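Local structure of Crh-like protein 5 (Neosartorya fumigata, 6IBU) at residues A[79-84]-A[210-215]; A[84-89]-A[102-107]; A[109-114]-A[130-135]; A[138-143]-A[153-158]; A[185-190]-A[205-210]. The protein breaks chitin chains and transfers them to 1,6-beta-glucan or to other chitin, cross-linking the polysaccharides of the fungal cell wall and septa. All blocks are in the same frame, centred on the assembly; numbering follows the deposited sequence.

Contact 1: residues A[79-84]-A[210-215]; sequences AAPGTG and GPYTMY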
# COMPACT_ATOMS: atom_id res chain seq x y z
N ALA A 79 1.86 13.03 3.79
CA ALA A 79 2.70 12.66 2.63
C ALA A 79 3.96 13.53 2.59
O ALA A 79 3.94 14.65 3.09
CB ALA A 79 1.91 12.79 1.36
N ALA A 80 5.02 13.00 2.02
CA ALA A 80 6.26 13.74 1.77
C ALA A 80 5.94 14.80 0.73
O ALA A 80 5.18 14.56 -0.20
CB ALA A 80 7.35 12.80 1.32
N PRO A 81 6.48 16.03 0.89
CA PRO A 81 6.42 17.02 -0.18
C PRO A 81 7.54 16.74 -1.18
O PRO A 81 8.28 15.75 -1.00
CB PRO A 81 6.65 18.34 0.56
CG PRO A 81 7.58 17.93 1.69
CD PRO A 81 7.19 16.52 2.08
N GLY A 82 7.70 17.62 -2.16
CA GLY A 82 8.81 17.54 -3.13
C GLY A 82 8.37 16.95 -4.45
O GLY A 82 7.70 15.89 -4.46
N THR A 83 8.73 17.64 -5.52
CA THR A 83 8.51 17.21 -6.92
C THR A 83 9.01 15.78 -7.08
O THR A 83 10.17 15.53 -6.77
CB THR A 83 9.26 18.12 -7.90
OG1 THR A 83 8.80 19.45 -7.64
CG2 THR A 83 9.05 17.72 -9.35
N GLY A 84 8.16 14.89 -7.57
CA GLY A 84 8.54 13.53 -7.97
C GLY A 84 8.68 12.59 -6.79
O GLY A 84 8.96 11.42 -7.01
N GLY A 210 15.88 18.59 -0.69
CA GLY A 210 15.22 17.77 0.34
C GLY A 210 15.63 18.17 1.77
O GLY A 210 15.96 19.32 2.04
N PRO A 211 15.53 17.25 2.75
CA PRO A 211 14.99 15.91 2.51
C PRO A 211 13.46 15.96 2.52
O PRO A 211 12.86 16.91 2.98
CB PRO A 211 15.58 15.11 3.68
CG PRO A 211 15.58 16.12 4.81
CD PRO A 211 15.94 17.45 4.16
N TYR A 212 12.86 14.91 1.99
CA TYR A 212 11.39 14.83 1.89
C TYR A 212 10.93 13.68 2.75
O TYR A 212 11.42 12.57 2.55
CB TYR A 212 10.99 14.63 0.44
CG TYR A 212 11.63 15.63 -0.47
CD1 TYR A 212 11.24 16.96 -0.44
CD2 TYR A 212 12.62 15.25 -1.35
CE1 TYR A 212 11.80 17.88 -1.31
CE2 TYR A 212 13.20 16.16 -2.21
CZ TYR A 212 12.79 17.47 -2.18
OH TYR A 212 13.37 18.36 -3.01
N THR A 213 10.04 13.97 3.69
CA THR A 213 9.63 12.94 4.66
C THR A 213 8.12 12.74 4.65
O THR A 213 7.37 13.71 4.85
CB THR A 213 10.16 13.24 6.06
OG1 THR A 213 11.58 13.38 5.97
CG2 THR A 213 9.80 12.13 7.02
N MET A 214 7.71 11.50 4.47
CA MET A 214 6.32 11.02 4.69
C MET A 214 6.24 10.54 6.15
O MET A 214 7.21 9.95 6.63
CB MET A 214 6.00 9.90 3.69
CG MET A 214 5.04 8.82 4.17
SD MET A 214 5.00 7.43 2.97
CE MET A 214 4.01 6.26 3.89
N TYR A 215 5.15 10.82 6.83
CA TYR A 215 4.94 10.37 8.23
C TYR A 215 3.71 9.47 8.31
O TYR A 215 2.64 9.84 7.82
CB TYR A 215 4.76 11.56 9.17
CG TYR A 215 5.95 12.46 9.24
CD1 TYR A 215 6.10 13.51 8.34
CD2 TYR A 215 6.91 12.32 10.24
CE1 TYR A 215 7.18 14.37 8.40
CE2 TYR A 215 8.00 13.18 10.32
CZ TYR A 215 8.13 14.21 9.40
OH TYR A 215 9.19 15.06 9.43
O HOH W 1 5.25 15.61 5.02
O HOH W 2 12.29 17.36 -5.68

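Contact 2: residues A[84-89]-A[102-107]; sequences GVVSSI and EVLGGD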
# COMPACT_ATOMS: atom_id res chain seq x y z
N GLY A 84 8.16 14.89 -7.57
CA GLY A 84 8.54 13.53 -7.97
C GLY A 84 8.68 12.59 -6.79
O GLY A 84 8.96 11.42 -7.01
N VAL A 85 8.48 13.05 -5.57
CA VAL A 85 8.58 12.18 -4.38
C VAL A 85 7.22 11.52 -4.18
O VAL A 85 6.21 12.23 -4.03
CB VAL A 85 9.01 12.97 -3.14
CG1 VAL A 85 9.03 12.08 -1.91
CG2 VAL A 85 10.37 13.62 -3.39
N VAL A 86 7.20 10.20 -4.16
CA VAL A 86 5.95 9.42 -4.03
C VAL A 86 5.82 8.94 -2.58
O VAL A 86 6.78 8.40 -2.07
CB VAL A 86 5.96 8.25 -5.03
CG1 VAL A 86 4.65 7.48 -4.97
CG2 VAL A 86 6.23 8.74 -6.44
N SER A 87 4.67 9.12 -1.96
CA SER A 87 4.28 8.50 -0.67
C SER A 87 3.26 7.40 -0.95
O SER A 87 2.19 7.73 -1.46
CB SER A 87 3.71 9.54 0.23
OG SER A 87 4.64 10.58 0.52
N SER A 88 3.58 6.14 -0.68
CA SER A 88 2.80 4.93 -1.09
C SER A 88 2.22 4.17 0.10
O SER A 88 2.99 3.79 1.01
CB SER A 88 3.68 4.00 -1.87
OG SER A 88 4.20 4.65 -3.03
N ILE A 89 0.92 3.88 0.08
CA ILE A 89 0.28 2.86 0.96
C ILE A 89 -0.16 1.69 0.07
O ILE A 89 -0.98 1.91 -0.80
CB ILE A 89 -0.90 3.47 1.73
CG1 ILE A 89 -0.47 4.66 2.58
CG2 ILE A 89 -1.61 2.42 2.56
CD1 ILE A 89 -1.60 5.58 2.93
N GLU A 102 -1.35 6.48 -3.72
CA GLU A 102 -0.08 7.16 -4.06
C GLU A 102 -0.29 8.66 -3.87
O GLU A 102 -1.18 9.20 -4.49
CB GLU A 102 0.35 6.88 -5.49
CG GLU A 102 0.42 5.40 -5.85
CD GLU A 102 1.52 4.64 -5.12
OE1 GLU A 102 2.62 5.19 -4.95
OE2 GLU A 102 1.27 3.51 -4.70
N VAL A 103 0.52 9.32 -3.05
CA VAL A 103 0.58 10.80 -3.04
C VAL A 103 1.85 11.24 -3.79
O VAL A 103 2.88 10.59 -3.66
CB VAL A 103 0.50 11.38 -1.62
CG1 VAL A 103 0.60 12.89 -1.63
CG2 VAL A 103 -0.77 10.95 -0.91
N LEU A 104 1.75 12.32 -4.56
CA LEU A 104 2.91 12.92 -5.26
C LEU A 104 3.23 14.22 -4.53
O LEU A 104 2.28 14.96 -4.24
CB LEU A 104 2.55 13.15 -6.72
CG LEU A 104 2.07 11.89 -7.45
CD1 LEU A 104 1.65 12.24 -8.85
CD2 LEU A 104 3.15 10.79 -7.47
N GLY A 105 4.51 14.45 -4.21
CA GLY A 105 4.93 15.62 -3.42
C GLY A 105 4.47 16.94 -3.99
O GLY A 105 4.06 17.79 -3.23
N GLY A 106 4.50 17.13 -5.31
CA GLY A 106 4.19 18.45 -5.90
C GLY A 106 2.72 18.60 -6.22
O GLY A 106 2.31 19.72 -6.63
N ASP A 107 1.92 17.54 -6.08
CA ASP A 107 0.46 17.60 -6.34
C ASP A 107 -0.23 17.73 -4.98
O ASP A 107 -0.41 16.71 -4.32
CB ASP A 107 0.01 16.40 -7.17
CG ASP A 107 -1.48 16.34 -7.44
OD1 ASP A 107 -2.22 17.17 -6.86
OD2 ASP A 107 -1.90 15.49 -8.24
O HOH W 3 5.32 15.56 -7.84

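Contact 3: residues A[109-114]-A[130-135]; sequences TQVQTN and VPVATP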
# COMPACT_ATOMS: atom_id res chain seq x y z
N THR A 109 -3.25 18.60 -4.02
CA THR A 109 -4.73 18.69 -4.09
C THR A 109 -5.35 17.32 -4.33
O THR A 109 -6.59 17.25 -4.37
CB THR A 109 -5.19 19.61 -5.22
OG1 THR A 109 -4.51 19.24 -6.43
CG2 THR A 109 -4.97 21.06 -4.87
N GLN A 110 -4.54 16.28 -4.55
CA GLN A 110 -5.08 14.94 -4.88
C GLN A 110 -4.22 13.84 -4.23
O GLN A 110 -3.07 14.09 -3.79
CB GLN A 110 -5.12 14.71 -6.38
CG GLN A 110 -5.54 15.90 -7.22
CD GLN A 110 -5.38 15.57 -8.69
OE1 GLN A 110 -6.35 15.40 -9.42
NE2 GLN A 110 -4.15 15.40 -9.13
N VAL A 111 -4.82 12.66 -4.18
CA VAL A 111 -4.13 11.36 -3.98
C VAL A 111 -4.60 10.46 -5.12
O VAL A 111 -5.73 10.61 -5.58
CB VAL A 111 -4.42 10.73 -2.60
CG1 VAL A 111 -3.84 11.58 -1.49
CG2 VAL A 111 -5.90 10.52 -2.38
N GLN A 112 -3.75 9.56 -5.57
CA GLN A 112 -4.15 8.60 -6.62
C GLN A 112 -4.60 7.30 -5.94
O GLN A 112 -3.99 6.90 -4.96
CB GLN A 112 -3.05 8.38 -7.64
CG GLN A 112 -3.60 7.72 -8.89
CD GLN A 112 -2.55 7.25 -9.85
OE1 GLN A 112 -2.70 7.39 -11.06
NE2 GLN A 112 -1.48 6.68 -9.32
N THR A 113 -5.68 6.71 -6.42
CA THR A 113 -6.11 5.36 -6.00
C THR A 113 -5.74 4.40 -7.11
O THR A 113 -5.72 4.78 -8.26
CB THR A 113 -7.59 5.28 -5.64
OG1 THR A 113 -8.39 5.65 -6.77
CG2 THR A 113 -7.96 6.11 -4.42
N ASN A 114 -5.45 3.18 -6.77
CA ASN A 114 -5.04 2.21 -7.80
C ASN A 114 -5.27 0.78 -7.35
O ASN A 114 -5.33 0.51 -6.15
CB ASN A 114 -3.57 2.37 -8.12
CG ASN A 114 -3.38 2.55 -9.60
OD1 ASN A 114 -3.67 1.66 -10.38
ND2 ASN A 114 -2.94 3.74 -9.97
N VAL A 130 -8.32 11.43 -6.65
CA VAL A 130 -9.43 11.97 -5.80
C VAL A 130 -8.91 13.22 -5.12
O VAL A 130 -7.77 13.24 -4.69
CB VAL A 130 -9.93 10.91 -4.81
CG1 VAL A 130 -10.26 9.62 -5.53
CG2 VAL A 130 -8.96 10.61 -3.68
N PRO A 131 -9.72 14.27 -4.95
CA PRO A 131 -9.28 15.49 -4.29
C PRO A 131 -9.04 15.23 -2.79
O PRO A 131 -9.80 14.56 -2.20
CB PRO A 131 -10.45 16.49 -4.47
CG PRO A 131 -11.40 15.82 -5.47
CD PRO A 131 -11.14 14.33 -5.33
N VAL A 132 -7.95 15.77 -2.26
CA VAL A 132 -7.58 15.71 -0.81
C VAL A 132 -6.89 17.04 -0.45
O VAL A 132 -6.10 17.56 -1.25
CB VAL A 132 -6.66 14.51 -0.53
CG1 VAL A 132 -6.46 14.30 0.97
CG2 VAL A 132 -7.19 13.25 -1.15
N ALA A 133 -7.18 17.58 0.72
CA ALA A 133 -6.65 18.90 1.12
C ALA A 133 -5.21 18.69 1.57
O ALA A 133 -5.00 17.92 2.50
CB ALA A 133 -7.51 19.50 2.20
N THR A 134 -4.27 19.32 0.87
CA THR A 134 -2.85 19.41 1.26
C THR A 134 -2.38 18.12 1.94
O THR A 134 -1.98 18.16 3.10
CB THR A 134 -2.60 20.65 2.13
OG1 THR A 134 -3.35 20.54 3.35
CG2 THR A 134 -2.95 21.94 1.42
N PRO A 135 -2.30 16.97 1.22
CA PRO A 135 -1.86 15.72 1.83
C PRO A 135 -0.42 15.75 2.35
O PRO A 135 -0.14 15.01 3.24
CB PRO A 135 -2.02 14.68 0.73
CG PRO A 135 -2.05 15.46 -0.55
CD PRO A 135 -2.62 16.82 -0.20

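Contact 4: residues A[138-143]-A[153-158]; sequences TFHTYT and WSIDGA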
# COMPACT_ATOMS: atom_id res chain seq x y z
N THR A 138 -0.70 18.00 6.10
CA THR A 138 -1.59 17.63 7.21
C THR A 138 -1.77 16.12 7.21
O THR A 138 -1.60 15.58 6.16
CB THR A 138 -2.95 18.26 6.97
OG1 THR A 138 -3.77 18.05 8.12
CG2 THR A 138 -3.62 17.62 5.79
N PHE A 139 -2.10 15.45 8.31
CA PHE A 139 -2.42 14.00 8.36
C PHE A 139 -3.83 13.77 7.83
O PHE A 139 -4.69 14.63 8.04
CB PHE A 139 -2.27 13.48 9.79
CG PHE A 139 -0.83 13.26 10.14
CD1 PHE A 139 -0.23 12.06 9.81
CD2 PHE A 139 -0.06 14.26 10.71
CE1 PHE A 139 1.10 11.83 10.11
CE2 PHE A 139 1.27 14.03 11.01
CZ PHE A 139 1.85 12.82 10.71
N HIS A 140 -4.05 12.65 7.15
CA HIS A 140 -5.38 12.16 6.75
C HIS A 140 -5.44 10.69 7.11
O HIS A 140 -4.39 10.07 7.24
CB HIS A 140 -5.62 12.36 5.24
CG HIS A 140 -5.79 13.79 4.86
ND1 HIS A 140 -6.94 14.48 5.14
CD2 HIS A 140 -4.95 14.65 4.24
CE1 HIS A 140 -6.81 15.72 4.70
NE2 HIS A 140 -5.60 15.85 4.15
N THR A 141 -6.64 10.16 7.22
CA THR A 141 -6.85 8.72 7.45
C THR A 141 -7.18 8.10 6.10
O THR A 141 -8.24 8.38 5.57
CB THR A 141 -7.95 8.49 8.48
OG1 THR A 141 -7.56 9.20 9.65
CG2 THR A 141 -8.12 7.03 8.79
N TYR A 142 -6.29 7.25 5.61
CA TYR A 142 -6.49 6.53 4.33
C TYR A 142 -6.98 5.12 4.67
O TYR A 142 -6.27 4.36 5.32
CB TYR A 142 -5.20 6.55 3.54
CG TYR A 142 -4.74 7.93 3.15
CD1 TYR A 142 -5.12 8.50 1.95
CD2 TYR A 142 -3.89 8.65 3.99
CE1 TYR A 142 -4.68 9.77 1.59
CE2 TYR A 142 -3.42 9.90 3.63
CZ TYR A 142 -3.81 10.46 2.43
OH TYR A 142 -3.36 11.71 2.08
N THR A 143 -8.19 4.81 4.23
CA THR A 143 -8.89 3.56 4.61
C THR A 143 -9.22 2.76 3.35
O THR A 143 -9.80 3.32 2.43
CB THR A 143 -10.16 3.88 5.39
OG1 THR A 143 -9.80 4.77 6.44
CG2 THR A 143 -10.83 2.63 5.92
N TRP A 153 -12.22 2.70 -1.16
CA TRP A 153 -11.22 3.67 -0.66
C TRP A 153 -11.97 4.76 0.08
O TRP A 153 -12.94 5.26 -0.47
CB TRP A 153 -10.42 4.30 -1.81
CG TRP A 153 -9.43 3.44 -2.52
CD1 TRP A 153 -8.07 3.48 -2.39
CD2 TRP A 153 -9.70 2.47 -3.55
NE1 TRP A 153 -7.49 2.59 -3.26
CE2 TRP A 153 -8.46 1.96 -3.98
CE3 TRP A 153 -10.86 1.96 -4.12
CZ2 TRP A 153 -8.36 0.98 -4.96
CZ3 TRP A 153 -10.76 1.01 -5.11
CH2 TRP A 153 -9.52 0.53 -5.52
N SER A 154 -11.51 5.14 1.26
CA SER A 154 -12.08 6.26 2.05
C SER A 154 -10.97 7.17 2.55
O SER A 154 -9.88 6.67 2.88
CB SER A 154 -12.86 5.74 3.20
OG SER A 154 -14.11 5.30 2.73
N ILE A 155 -11.27 8.47 2.62
CA ILE A 155 -10.35 9.48 3.23
C ILE A 155 -11.14 10.21 4.30
O ILE A 155 -12.19 10.80 3.96
CB ILE A 155 -9.81 10.45 2.16
CG1 ILE A 155 -9.12 9.68 1.03
CG2 ILE A 155 -8.92 11.48 2.83
CD1 ILE A 155 -8.50 10.55 -0.03
N ASP A 156 -10.67 10.14 5.55
CA ASP A 156 -11.32 10.84 6.69
C ASP A 156 -12.78 10.43 6.76
O ASP A 156 -13.62 11.29 7.02
CB ASP A 156 -11.12 12.35 6.54
CG ASP A 156 -9.66 12.75 6.45
OD1 ASP A 156 -8.79 11.96 6.91
OD2 ASP A 156 -9.40 13.86 5.90
N GLY A 157 -13.06 9.16 6.52
CA GLY A 157 -14.40 8.55 6.63
C GLY A 157 -15.35 8.97 5.52
O GLY A 157 -16.57 8.87 5.76
N ALA A 158 -14.86 9.45 4.38
CA ALA A 158 -15.72 9.75 3.22
C ALA A 158 -15.35 8.78 2.09
O ALA A 158 -14.16 8.72 1.74
CB ALA A 158 -15.57 11.19 2.79
O HOH W 4 -7.82 15.22 8.25
O HOH W 5 -11.12 7.03 5.97
O HOH W 6 -8.43 12.06 9.68
O HOH W 7 -12.98 2.60 2.85

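Contact 5: residues A[185-190]-A[205-210]; sequences SWAGGD and TDYSAG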
# COMPACT_ATOMS: atom_id res chain seq x y z
N SER A 185 8.09 5.69 1.01
CA SER A 185 8.30 6.87 0.15
C SER A 185 9.48 6.54 -0.75
O SER A 185 10.29 5.71 -0.36
CB SER A 185 8.53 8.11 0.96
OG SER A 185 9.72 7.97 1.73
N TRP A 186 9.53 7.17 -1.91
CA TRP A 186 10.57 6.93 -2.93
C TRP A 186 10.50 8.04 -3.98
O TRP A 186 9.49 8.73 -4.05
CB TRP A 186 10.36 5.56 -3.58
CG TRP A 186 8.99 5.32 -4.10
CD1 TRP A 186 7.87 5.06 -3.36
CD2 TRP A 186 8.58 5.24 -5.47
NE1 TRP A 186 6.80 4.83 -4.18
CE2 TRP A 186 7.21 4.92 -5.48
CE3 TRP A 186 9.25 5.37 -6.70
CZ2 TRP A 186 6.48 4.77 -6.65
CZ3 TRP A 186 8.53 5.23 -7.87
CH2 TRP A 186 7.17 4.92 -7.84
N ALA A 187 11.55 8.18 -4.77
CA ALA A 187 11.60 9.22 -5.82
C ALA A 187 11.06 8.62 -7.11
O ALA A 187 11.82 7.96 -7.79
CB ALA A 187 13.01 9.71 -5.96
N GLY A 188 9.80 8.86 -7.44
CA GLY A 188 9.24 8.55 -8.76
C GLY A 188 9.99 9.35 -9.81
O GLY A 188 10.12 8.89 -10.93
N GLY A 189 10.49 10.52 -9.41
CA GLY A 189 11.22 11.45 -10.27
C GLY A 189 12.73 11.25 -10.23
O GLY A 189 13.44 12.19 -10.56
N ASP A 190 13.21 10.08 -9.81
CA ASP A 190 14.62 9.65 -9.95
C ASP A 190 14.99 9.77 -11.42
O ASP A 190 14.28 9.24 -12.26
CB ASP A 190 14.76 8.21 -9.45
CG ASP A 190 16.18 7.70 -9.32
OD1 ASP A 190 16.95 7.91 -10.28
OD2 ASP A 190 16.48 7.02 -8.28
N THR A 205 13.08 14.60 -9.44
CA THR A 205 13.30 14.85 -8.00
C THR A 205 14.64 15.55 -7.84
O THR A 205 15.59 15.11 -8.47
CB THR A 205 13.24 13.56 -7.18
OG1 THR A 205 11.90 13.10 -7.29
CG2 THR A 205 13.62 13.77 -5.73
N ASP A 206 14.66 16.61 -7.04
CA ASP A 206 15.88 17.37 -6.67
C ASP A 206 16.22 17.00 -5.22
O ASP A 206 15.69 17.65 -4.32
CB ASP A 206 15.64 18.88 -6.84
CG ASP A 206 16.88 19.72 -6.54
OD1 ASP A 206 17.97 19.29 -6.97
OD2 ASP A 206 16.73 20.79 -5.91
N TYR A 207 17.08 16.00 -5.03
CA TYR A 207 17.41 15.44 -3.69
C TYR A 207 18.03 16.50 -2.79
O TYR A 207 17.74 16.50 -1.59
CB TYR A 207 18.36 14.26 -3.82
CG TYR A 207 17.76 13.14 -4.62
CD1 TYR A 207 16.85 12.27 -4.04
CD2 TYR A 207 18.10 12.96 -5.94
CE1 TYR A 207 16.30 11.23 -4.78
CE2 TYR A 207 17.56 11.93 -6.68
CZ TYR A 207 16.65 11.08 -6.10
OH TYR A 207 16.14 10.08 -6.86
N SER A 208 18.85 17.38 -3.36
CA SER A 208 19.58 18.41 -2.59
C SER A 208 18.58 19.40 -1.96
O SER A 208 18.89 19.91 -0.86
CB SER A 208 20.62 19.06 -3.46
OG SER A 208 20.31 18.92 -4.85
N ALA A 209 17.41 19.62 -2.58
CA ALA A 209 16.37 20.54 -2.08
C ALA A 209 15.53 19.84 -1.00
O ALA A 209 14.60 20.48 -0.46
CB ALA A 209 15.51 21.02 -3.22
N GLY A 210 15.88 18.59 -0.69
CA GLY A 210 15.22 17.77 0.34
C GLY A 210 15.63 18.17 1.77
O GLY A 210 15.96 19.32 2.04
O HOH W 8 15.97 7.63 -5.89

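Contact 1: residues A[79-84]-A[210-215]
Y212 lies along the loop residues P81 and G82, and its side chain can be followed outward atom by atom. CB starts 3.3 Å from the carbonyl O of P81 and also touches the methyl of A80. With CG opposite the carbonyl carbon (chi1 -51°), the ring runs alongside P81 and G82. CD1 sits 3.2 Å from P81 O, and CE1 comes within 3.5 Å of G82 CA, where the absence of a side chain leaves the ring its place. One ring face carries G210 CA, 3.5 Å above the plane and toward the rim; a cis peptide bond joins that glycine to P211. At the tip, OH takes a hydrogen bond from a water 3.0 Å away, which also donates to T83 O, and it is hydrogen-bonded to the backbone O of D206.

No direct hydrogen bond joins the two segments. Beside the tyrosine the backbones meet through a CA-H...O contact, A80 CA to T213 O at 3.3 Å, while A80 CB presses on M214 N at 3.4 Å.

Strand 212-223 is flanked here by two strands of its sheet, 48-53, bonded through V53 and F51, and 71-78, bonded through K78. The loop 79-84 leaves 71-78 and bends over into strand 85-93 of the other sheet, from which V85 packs on A80 and Y212, while the S87 hydroxyl is hydrogen-bonded to A80 N. The contact thus sits where the chain passes between the layers of the beta sandwich.

Contact 2: residues A[84-89]-A[102-107]
S88 and E102 face each other across two antiparallel strands, 85-89 and 102-105, whose backbone ladder sets the frame. S87 and V103 form the hydrogen-bonded pair, with S87 N to V103 O at 2.9 Å and V103 N to S87 O at 2.8 Å. G105 N adds a more bent bond to V85 O, 144° at the hydrogen, just where the chain enters a type I turn from L104 to D107. CA-H...O contacts fill in between, among them V86 CA to V103 O at 3.3 Å. Beyond the last rung, one water accepts from both G84 N and G106 N.

The side-chain polar bond is short: S88 OG donates to E102 OE1 at 2.5 Å, reaching the syn side of the carboxylate but 21° out of its plane. The glutamate bends at chi2 (-68°), which brings the carboxylate back over strand 85-89. There the methyl V86 CG1 also lies close to E102 OE1, at 3.1 Å. S88 OG in turn is hydrogen-bonded to W186 NE1, so one hydroxyl links the glutamate to a chitin-binding tryptophan.

The apolar pair lies on the same side of the sheet: V86 CG2 meets L104 CD2 at 3.8 Å, the two side chains lying side by side. W200 of helix 195-201 touches V86, L104 and E102. On the other face S87 and V103 pack against M77 of the opposing sheet.

E102 binds chitin and is probably the proton donor; with E98, the likely nucleophile, and D100 it makes the alternating Glu-x-Asp-x-Glu signature that GH16 enzymes carry on a strand lining the substrate cleft.

Contact 3: residues A[109-114]-A[130-135]
V111 and V130 meet through their flat peptide groups, each N-H aimed almost straight at the other's carbonyl oxygen: V130 N to V111 O at 2.9 Å, V111 N to V130 O at 3.0 Å. The next peptide is approached differently. V132 N also lies 2.9 Å from its acceptor, T109 O, but stands 54° out of that carbonyl's plane, so it comes over a face and misses the lone pairs. P131 CA points a C-H at the same T109 oxygen, giving it a second, weaker partner. The ring of P135 comes in from the far end of the loop and sets CG 3.7 Å from Q110 O.

These bonds close a beta hairpin between strands 110-116 and 128-131, the latter being the outermost strand on this side of the seven-stranded sheet of the GH16 sandwich. Q110 and P131 form the non-hydrogen-bonded pair, with side chains that diverge. The amide NE2 of Q110 is hydrogen-bonded to D107 OD2.

Three valines do the packing. With V111 CG1 opposite its carbonyl carbon (chi1 -66°), CG2 is left between the backbone N and that carbon, facing the partner segment. There it is squeezed, 3.3 Å from V130 CG2 and an equal 3.3 Å from V132 CG2, both tighter than ordinary methyl contact. V132 crosses V111 at about a right angle, V130 at a slant. V111 CG1, meanwhile, reaches P135 CB at 4.2 Å. I155 of the opposing sheet packs on all three valines, and Y142 from that sheet touches V111 and P135.

Contact 4: residues A[138-143]-A[153-158]
H140 and D156 share a short hydrogen bond, ND1 to OD2 at 2.6 Å, made in the ring plane and on the syn lone pair of the carboxylate; the two planes are 28° apart. The other carboxylate oxygen, OD1, takes the backbone N-H of T141 at 2.8 Å, almost straight at 174°. D156 has CG opposite its carbonyl carbon (chi1 -57°), which turns the carboxylate to both donors. D156 N returns a bond to T141 O, so the aspartate grips the strand by both backbone and side chain. Since H140 NE2 is hydrogen-bonded to the carbonyl O of A133, both ring nitrogens seem to carry protons, consistent with a charged imidazole that the aspartate would stabilise.

Strands 140-146 and 150-155 form an antiparallel hairpin in the second sheet of the GH16 sandwich, and a type I' turn from I155 to A158 leads into the next strand. In the hairpin T143 and S154 form a hydrogen-bonded pair, S154 N to T143 O at 2.8 Å, with their CB atoms 3.9 Å apart.

On the inner side, Y142 CE1 meets I155 CD1 at 4.2 Å, and the tyrosine ring stacks edge-to-face with W101 of the facing sheet.

Contact 5: residues A[185-190]-A[205-210]
G189 and T205 are tied by one direct hydrogen bond, T205 N to G189 O at 2.7 Å; the N-H comes from above the carbonyl plane, 43° out of it. The threonine hydroxyl lies over the same glycine, with OG1 3.5 Å from G189 CA. A187 fills the next place: its methyl sits 3.3 Å from Y207 OH and 3.8 Å from Y207 CE1, meeting the ring obliquely. A bridging water then joins D190 to Y207, donating to D190 OD2 at 2.5 Å and lying 2.6 Å from Y207 OH. The carboxylate and ring planes are nearly perpendicular, 80° apart.

T205 sets CG2 over one face of the Y207 ring, toward the rim and 3.8 Å above the plane, while its OG1 is hydrogen-bonded to T83 O. D190 swings CG opposite its backbone N (chi1 -171°), which carries the carboxylate toward the bridging water and Y207 OH; its second oxygen, OD1, is hydrogen-bonded to Q56 NE2 and S192 N. A type I turn from A187 to D190 presents the G189 carbonyl, and the glycine's backbone also bonds to G84.

The contact closes the loop that follows strand 179-187 of the cleft-forming sheet. W186 on that strand binds chitin, as does T197 on helix 195-201 within the loop, which puts the closure beside chitin-binding residues, consistent with a place at one edge of the GH16 substrate cleft.

Overall arrangement
From the N terminus, contact 1 opens first, at 79-84, and closes last, when the chain returns at 210-215; the other four lie within its span. It ties the loop between strands 71-78 and 85-93, where the chain goes from one sheet to the other, to the start of strand 212-223. The inner four follow in series, and none crosses another. Contact 2 closes the hairpin 85-93/98-105, sharing G84 with contact 1. Contact 3 closes the neighbouring hairpin 110-116/128-131 of the same sheet, and contact 4 the hairpin 140-146/150-155 of the opposing sheet, packed against contact 3. Contact 5 closes the loop around helix 195-201 and hands the chain, at G210, to contact 1.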